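PDB 4GUZ: probable arylamine n-acetyl transferase from Mycobacterium abscessus, which probably transfers the acetyl group of acetyl coenzyme A to arylamines. Local coordinates for residues A177-E182 / V245-R250. Residues are numbered along the deposited sequence; the frame is centred on the assembly and turned at random.
Sequences AGDGSE and VGRKTR
Asp-179 OD1 accepts a hydrogen bond from Arg-247 NH2 at 2.8 Å, on its syn lone pair, as one half of a side-on salt bridge in which each carboxylate oxygen takes one nitrogen. In the other half, Arg-247 NE donates to Asp-179 OD2 at 2.9 Å, also on the syn side but slightly out of the carboxylate plane. Both N-H bonds run nearly straight (174°), and both oxygens lie in the guanidinium plane. The carboxylate thus meets the guanidinium at its edge, the two planes nearly coplanar, 16° apart, a paired geometry that resists rotation of either group. Arg-247 CG stands between the backbone N and the carbonyl carbon, and a single bend at chi3 (79°) turns the guanidinium to the carboxylate. The arginine stem follows the same oxygen, with Arg-247 CG 3.5 Å from Asp-179 OD2. NH1, the remaining nitrogen, is hydrogen-bonded to His-239 ND1, which ties the guanidinium to the neighbouring strand 237-242. The salt bridge joins the two antiparallel sheets of the arylamine N-acetyltransferase fold at the protein surface: 177-182 lies in the loop linking strands 170-176 and 185-196 of one, and 246-251 is an outermost strand of the other. That strand begins at a classic beta bulge, where Val-245 and Gly-246 both face Gln-242. Beside the bulge, Ser-181 CB packs 3.3 Å from Val-245 O, while the CB of Asp-179 lies 4.1 Å from Gly-246 CA. The loop is braced from within, since Gly-178 O accepts hydrogen bonds from both the backbone N and the OG of Ser-181, the latter at 2.8 Å, with the hydroxyl arriving in the carbonyl plane on a lone pair.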
loop_
_atom_site.group_PDB
_atom_site.type_symbol
_atom_site.label_atom_id
_atom_site.label_comp_id
_atom_site.label_asym_id
_atom_site.label_seq_id
_atom_site.Cartn_x
_atom_site.Cartn_y
_atom_site.Cartn_z
ATOM N N ALA A 177 14.333 11.601 -6.603
ATOM C CA ALA A 177 13.712 12.822 -7.141
ATOM C C ALA A 177 13.423 12.696 -8.640
ATOM O O ALA A 177 14.185 12.055 -9.368
ATOM C CB ALA A 177 14.637 14.010 -6.893
ATOM N N GLY A 178 12.332 13.323 -9.077
ATOM C CA GLY A 178 11.910 13.340 -10.472
ATOM C C GLY A 178 11.697 11.959 -11.041
ATOM O O GLY A 178 12.098 11.700 -12.177
ATOM N N ASP A 179 11.063 11.062 -10.245
ATOM C CA ASP A 179 10.778 9.677 -10.621
ATOM C C ASP A 179 12.074 8.933 -11.029
ATOM O O ASP A 179 12.040 8.081 -11.906
ATOM C CB ASP A 179 9.725 9.608 -11.754
ATOM C CG ASP A 179 8.427 10.309 -11.412
ATOM O OD1 ASP A 179 7.903 10.075 -10.305
ATOM O OD2 ASP A 179 7.913 11.048 -12.270
ATOM N N GLY A 180 13.180 9.288 -10.386
ATOM C CA GLY A 180 14.500 8.711 -10.616
ATOM C C GLY A 180 15.339 9.379 -11.693
ATOM O O GLY A 180 16.412 8.869 -12.022
ATOM N N SER A 181 14.862 10.491 -12.277
ATOM C CA SER A 181 15.599 11.156 -13.347
ATOM C C SER A 181 16.560 12.218 -12.810
ATOM O O SER A 181 17.392 12.739 -13.551
ATOM C CB SER A 181 14.632 11.787 -14.345
ATOM O OG SER A 181 13.964 12.916 -13.806
ATOM N N GLU A 182 16.443 12.554 -11.543
ATOM C CA GLU A 182 17.269 13.623 -11.004
ATOM C C GLU A 182 18.033 13.189 -9.787
ATOM O O GLU A 182 17.588 12.287 -9.077
ATOM C CB GLU A 182 16.378 14.849 -10.635
ATOM C CG GLU A 182 15.556 15.408 -11.779
ATOM C CD GLU A 182 14.596 16.514 -11.379
ATOM O OE1 GLU A 182 13.903 16.373 -10.345
ATOM O OE2 GLU A 182 14.512 17.512 -12.127
ATOM N N VAL A 245 13.333 8.351 -15.953
ATOM C CA VAL A 245 13.059 9.321 -17.030
ATOM C C VAL A 245 12.093 10.422 -16.566
ATOM O O VAL A 245 12.380 11.612 -16.750
ATOM C CB VAL A 245 12.515 8.627 -18.320
ATOM C CG1 VAL A 245 12.131 9.659 -19.382
ATOM C CG2 VAL A 245 13.524 7.626 -18.879
ATOM N N GLY A 246 10.930 10.024 -16.063
ATOM C CA GLY A 246 9.927 10.988 -15.619
ATOM C C GLY A 246 8.521 10.519 -15.880
ATOM O O GLY A 246 8.249 9.317 -15.850
ATOM N N ARG A 247 7.595 11.478 -16.072
ATOM C CA ARG A 247 6.208 11.129 -16.277
ATOM C C ARG A 247 5.507 12.065 -17.230
ATOM O O ARG A 247 5.974 13.166 -17.509
ATOM C CB ARG A 247 5.446 11.074 -14.925
ATOM C CG ARG A 247 5.365 12.381 -14.181
ATOM C CD ARG A 247 4.442 12.254 -12.991
ATOM N NE ARG A 247 5.113 11.591 -11.872
ATOM C CZ ARG A 247 4.518 11.304 -10.724
ATOM N NH1 ARG A 247 3.235 11.605 -10.541
ATOM N NH2 ARG A 247 5.195 10.705 -9.751
ATOM N N LYS A 248 4.368 11.599 -17.732
ATOM C CA LYS A 248 3.480 12.357 -18.585
ATOM C C LYS A 248 2.095 12.223 -17.966
ATOM O O LYS A 248 1.827 11.239 -17.270
ATOM C CB LYS A 248 3.535 11.873 -20.052
ATOM C CG LYS A 248 3.007 10.454 -20.289
ATOM C CD LYS A 248 2.848 10.189 -21.778
ATOM C CE LYS A 248 2.273 8.830 -22.057
ATOM N NZ LYS A 248 2.160 8.585 -23.520
ATOM N N THR A 249 1.235 13.200 -18.207
ATOM C CA THR A 249 -0.116 13.258 -17.643
ATOM C C THR A 249 -1.140 13.619 -18.700
ATOM O O THR A 249 -0.842 14.414 -19.594
ATOM C CB THR A 249 -0.163 14.307 -16.491
ATOM O OG1 THR A 249 0.251 15.589 -16.993
ATOM C CG2 THR A 249 0.739 13.936 -15.322
ATOM N N ARG A 250 -2.339 13.036 -18.599
ATOM C CA ARG A 250 -3.450 13.320 -19.500
ATOM C C ARG A 250 -4.782 13.257 -18.738
ATOM O O ARG A 250 -4.957 12.386 -17.869
ATOM C CB ARG A 250 -3.455 12.398 -20.732
ATOM C CG ARG A 250 -3.606 10.907 -20.451
ATOM C CD ARG A 250 -3.641 10.085 -21.733
ATOM N NE ARG A 250 -4.942 10.175 -22.399
ATOM C CZ ARG A 250 -5.789 9.162 -22.541
ATOM N NH1 ARG A 250 -5.483 7.959 -22.068
ATOM N NH2 ARG A 250 -6.954 9.343 -23.151
#